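Local coordinates for nitroreductase family protein (Sphingopyxis sp., PDB 7DP1) that probably uses FMN and NADPH to reduce nitro groups of dinitroaniline herbicides, as a homodimeric flavoenzyme of the nitroreductase family, at residues A[62-73]-A[178-189]. The protein carries 1 engineered substitution. Numbering follows the deposited sequence.
Sequences RWQAVQDAVAAR and WAMYGATVRAEL
Val66 and Val70 of helix 62-73 lie across from Glu188 and Thr184 of helix 182-189, the two helices running nearly antiparallel (150°) with axes 9.4 Å apart at closest. Val70 sits at the middle: its CG1, anti to the backbone N (chi1 171°), reaches CD2 of Tyr181 at 3.6 Å, while its CG2 turns to the edge of the Trp178 indole and to Val185. Beside it Ala69 CB fits between Thr184 CG2 and Glu188 CG, 3.5 Å from the latter. Val66 CG2 meets Leu189 CD2 at 3.8 Å. Further in, the six-membered rings of Trp63 and Trp178 meet obliquely, planes at 63°, with Trp63 CH2 3.6 Å from Trp178 CZ2; Gln67 NE2 lies over the face of the Trp63 ring and bonds to Trp63 O. Toward the far end, Arg73 CB packs 3.5 Å from Tyr181 CD1, and a water links Tyr181 OH to Arg73 O. Arg62, bent along its chain, brings NH2 to the Glu188 carbonyl, modelled too close to be taken literally; its NE is hydrogen-bonded to Gln229 of the second subunit. Trp63 and Leu189 rest on strands 54-59 and 136-143, Val185 on 136-143 and 195-204, so the pair packs against the antiparallel sheet of the nitroreductase fold, with the Trp178 side chain about 6 Å from the FMN.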
# COMPACT_ATOMS: atom_id res chain seq x y z
N ARG A 62 -6.49 -22.09 -16.46
CA ARG A 62 -7.37 -21.11 -15.82
C ARG A 62 -6.96 -19.70 -16.20
O ARG A 62 -7.77 -18.86 -16.59
CB ARG A 62 -7.33 -21.27 -14.31
CG ARG A 62 -7.82 -22.64 -13.85
CD ARG A 62 -9.31 -22.82 -14.10
NE ARG A 62 -10.05 -21.68 -13.58
CZ ARG A 62 -10.69 -20.80 -14.34
NH1 ARG A 62 -10.68 -20.93 -15.66
NH2 ARG A 62 -11.33 -19.79 -13.77
N TRP A 63 -5.66 -19.46 -16.09
CA TRP A 63 -5.05 -18.20 -16.45
C TRP A 63 -5.31 -17.97 -17.95
O TRP A 63 -5.47 -16.84 -18.40
CB TRP A 63 -3.57 -18.23 -16.06
CG TRP A 63 -2.64 -17.15 -16.55
CD1 TRP A 63 -1.32 -17.31 -16.86
CD2 TRP A 63 -2.92 -15.75 -16.75
NE1 TRP A 63 -0.77 -16.12 -17.25
CE2 TRP A 63 -1.73 -15.15 -17.20
CE3 TRP A 63 -4.06 -14.96 -16.61
CZ2 TRP A 63 -1.65 -13.79 -17.51
CZ3 TRP A 63 -3.98 -13.61 -16.92
CH2 TRP A 63 -2.78 -13.04 -17.37
N GLN A 64 -5.39 -19.05 -18.73
CA GLN A 64 -5.73 -18.90 -20.15
C GLN A 64 -7.20 -18.55 -20.38
O GLN A 64 -7.53 -17.81 -21.31
CB GLN A 64 -5.41 -20.19 -20.93
CG GLN A 64 -4.13 -20.12 -21.73
CD GLN A 64 -4.18 -19.05 -22.80
OE1 GLN A 64 -5.21 -18.85 -23.44
NE2 GLN A 64 -3.07 -18.36 -22.99
N ALA A 65 -8.09 -19.10 -19.56
CA ALA A 65 -9.51 -18.77 -19.65
C ALA A 65 -9.77 -17.28 -19.36
O ALA A 65 -10.50 -16.61 -20.09
CB ALA A 65 -10.33 -19.65 -18.72
N VAL A 66 -9.17 -16.77 -18.29
CA VAL A 66 -9.33 -15.35 -17.97
C VAL A 66 -8.88 -14.51 -19.15
O VAL A 66 -9.56 -13.55 -19.53
CB VAL A 66 -8.53 -14.93 -16.71
CG1 VAL A 66 -8.71 -13.44 -16.40
CG2 VAL A 66 -8.93 -15.79 -15.53
N GLN A 67 -7.78 -14.89 -19.78
CA GLN A 67 -7.26 -14.15 -20.91
C GLN A 67 -8.21 -14.10 -22.09
O GLN A 67 -8.36 -13.06 -22.73
CB GLN A 67 -5.91 -14.73 -21.36
CG GLN A 67 -4.76 -14.30 -20.45
CD GLN A 67 -3.46 -15.02 -20.77
OE1 GLN A 67 -2.70 -14.59 -21.63
NE2 GLN A 67 -3.21 -16.12 -20.08
N ASP A 68 -8.89 -15.22 -22.36
CA ASP A 68 -9.74 -15.35 -23.53
C ASP A 68 -11.03 -14.57 -23.34
O ASP A 68 -11.52 -13.91 -24.25
CB ASP A 68 -10.08 -16.82 -23.79
CG ASP A 68 -8.88 -17.62 -24.26
OD1 ASP A 68 -7.85 -17.01 -24.63
OD2 ASP A 68 -8.97 -18.87 -24.27
N ALA A 69 -11.57 -14.66 -22.13
CA ALA A 69 -12.79 -13.95 -21.78
C ALA A 69 -12.58 -12.45 -21.90
O ALA A 69 -13.41 -11.75 -22.47
CB ALA A 69 -13.23 -14.31 -20.39
N VAL A 70 -11.47 -11.96 -21.38
CA VAL A 70 -11.19 -10.54 -21.44
C VAL A 70 -10.91 -10.11 -22.89
O VAL A 70 -11.33 -9.04 -23.32
CB VAL A 70 -10.00 -10.18 -20.54
CG1 VAL A 70 -9.57 -8.74 -20.78
CG2 VAL A 70 -10.39 -10.36 -19.06
N ALA A 71 -10.25 -10.97 -23.66
CA ALA A 71 -10.01 -10.68 -25.07
C ALA A 71 -11.33 -10.51 -25.84
O ALA A 71 -11.44 -9.67 -26.73
CB ALA A 71 -9.16 -11.76 -25.69
N ALA A 72 -12.32 -11.32 -25.49
CA ALA A 72 -13.65 -11.21 -26.10
C ALA A 72 -14.28 -9.84 -25.84
O ALA A 72 -14.95 -9.30 -26.71
CB ALA A 72 -14.56 -12.32 -25.59
N ARG A 73 -14.08 -9.31 -24.63
CA ARG A 73 -14.56 -7.97 -24.32
C ARG A 73 -13.74 -6.97 -25.12
O ARG A 73 -14.28 -5.99 -25.65
CB ARG A 73 -14.43 -7.67 -22.82
CG ARG A 73 -15.21 -8.60 -21.91
CD ARG A 73 -16.68 -8.63 -22.28
NE ARG A 73 -17.35 -7.37 -21.93
CZ ARG A 73 -18.67 -7.19 -22.00
NH1 ARG A 73 -19.19 -6.03 -21.65
NH2 ARG A 73 -19.46 -8.17 -22.42
N TRP A 178 -6.76 -4.82 -15.53
CA TRP A 178 -7.78 -5.86 -15.36
C TRP A 178 -9.08 -5.30 -14.76
O TRP A 178 -10.17 -5.84 -15.00
CB TRP A 178 -7.23 -7.00 -14.47
CG TRP A 178 -6.04 -7.68 -15.13
CD1 TRP A 178 -4.71 -7.49 -14.83
CD2 TRP A 178 -6.07 -8.59 -16.24
NE1 TRP A 178 -3.93 -8.24 -15.67
CE2 TRP A 178 -4.74 -8.93 -16.54
CE3 TRP A 178 -7.10 -9.18 -16.98
CZ2 TRP A 178 -4.41 -9.83 -17.56
CZ3 TRP A 178 -6.78 -10.07 -18.00
CH2 TRP A 178 -5.44 -10.38 -18.28
N ALA A 179 -8.97 -4.22 -14.00
CA ALA A 179 -10.15 -3.62 -13.42
C ALA A 179 -11.04 -2.98 -14.49
O ALA A 179 -12.20 -2.68 -14.23
CB ALA A 179 -9.76 -2.57 -12.34
N MET A 180 -10.51 -2.79 -15.70
CA MET A 180 -11.31 -2.37 -16.86
C MET A 180 -12.38 -3.37 -17.26
O MET A 180 -13.32 -3.02 -17.97
CB MET A 180 -10.42 -2.08 -18.07
CG MET A 180 -9.63 -0.78 -17.95
SD MET A 180 -10.69 0.64 -18.27
CE MET A 180 -11.31 1.02 -16.63
N TYR A 181 -12.21 -4.62 -16.86
CA TYR A 181 -13.18 -5.68 -17.19
C TYR A 181 -13.46 -6.50 -15.94
O TYR A 181 -13.53 -7.73 -16.03
CB TYR A 181 -12.66 -6.60 -18.30
CG TYR A 181 -12.23 -5.88 -19.53
CD1 TYR A 181 -13.17 -5.44 -20.47
CD2 TYR A 181 -10.89 -5.59 -19.76
CE1 TYR A 181 -12.79 -4.76 -21.59
CE2 TYR A 181 -10.50 -4.90 -20.90
CZ TYR A 181 -11.46 -4.49 -21.81
OH TYR A 181 -11.08 -3.80 -22.94
N GLY A 182 -13.62 -5.82 -14.81
CA GLY A 182 -13.78 -6.46 -13.52
C GLY A 182 -14.81 -7.58 -13.50
O GLY A 182 -14.53 -8.69 -13.04
N ALA A 183 -16.00 -7.28 -14.01
CA ALA A 183 -17.12 -8.23 -13.98
C ALA A 183 -16.78 -9.53 -14.69
O ALA A 183 -17.10 -10.60 -14.20
CB ALA A 183 -18.37 -7.61 -14.59
N THR A 184 -16.15 -9.41 -15.86
CA THR A 184 -15.72 -10.59 -16.61
C THR A 184 -14.68 -11.39 -15.82
O THR A 184 -14.80 -12.60 -15.67
CB THR A 184 -15.11 -10.22 -17.96
OG1 THR A 184 -16.12 -9.67 -18.81
CG2 THR A 184 -14.51 -11.46 -18.63
N VAL A 185 -13.66 -10.70 -15.33
CA VAL A 185 -12.62 -11.36 -14.54
C VAL A 185 -13.23 -12.07 -13.33
O VAL A 185 -12.99 -13.26 -13.12
CB VAL A 185 -11.55 -10.36 -14.08
CG1 VAL A 185 -10.47 -11.05 -13.20
CG2 VAL A 185 -10.93 -9.66 -15.29
N ARG A 186 -14.06 -11.35 -12.58
CA ARG A 186 -14.73 -11.92 -11.42
C ARG A 186 -15.54 -13.14 -11.84
O ARG A 186 -15.57 -14.13 -11.11
CB ARG A 186 -15.64 -10.90 -10.71
CG ARG A 186 -14.88 -9.89 -9.87
CD ARG A 186 -15.79 -9.11 -8.92
NE ARG A 186 -16.25 -7.88 -9.53
CZ ARG A 186 -17.46 -7.69 -10.02
NH1 ARG A 186 -18.37 -8.66 -9.96
NH2 ARG A 186 -17.77 -6.52 -10.57
N ALA A 187 -16.21 -13.05 -12.98
CA ALA A 187 -16.96 -14.20 -13.47
C ALA A 187 -16.05 -15.41 -13.72
O ALA A 187 -16.33 -16.51 -13.24
CB ALA A 187 -17.72 -13.84 -14.75
N GLU A 188 -14.95 -15.21 -14.44
CA GLU A 188 -14.08 -16.33 -14.82
C GLU A 188 -13.37 -16.96 -13.64
O GLU A 188 -12.98 -18.13 -13.68
CB GLU A 188 -13.07 -15.88 -15.87
CG GLU A 188 -13.71 -15.62 -17.21
CD GLU A 188 -14.46 -16.84 -17.75
OE1 GLU A 188 -13.97 -17.97 -17.53
OE2 GLU A 188 -15.52 -16.66 -18.38
N LEU A 189 -13.22 -16.18 -12.58
CA LEU A 189 -12.59 -16.63 -11.35
C LEU A 189 -13.67 -17.21 -10.43
O LEU A 189 -13.38 -17.81 -9.39
CB LEU A 189 -11.88 -15.47 -10.66
CG LEU A 189 -10.69 -14.80 -11.36
CD1 LEU A 189 -10.08 -13.74 -10.47
CD2 LEU A 189 -9.63 -15.77 -11.84
O HOH W 1 -13.31 -3.67 -24.61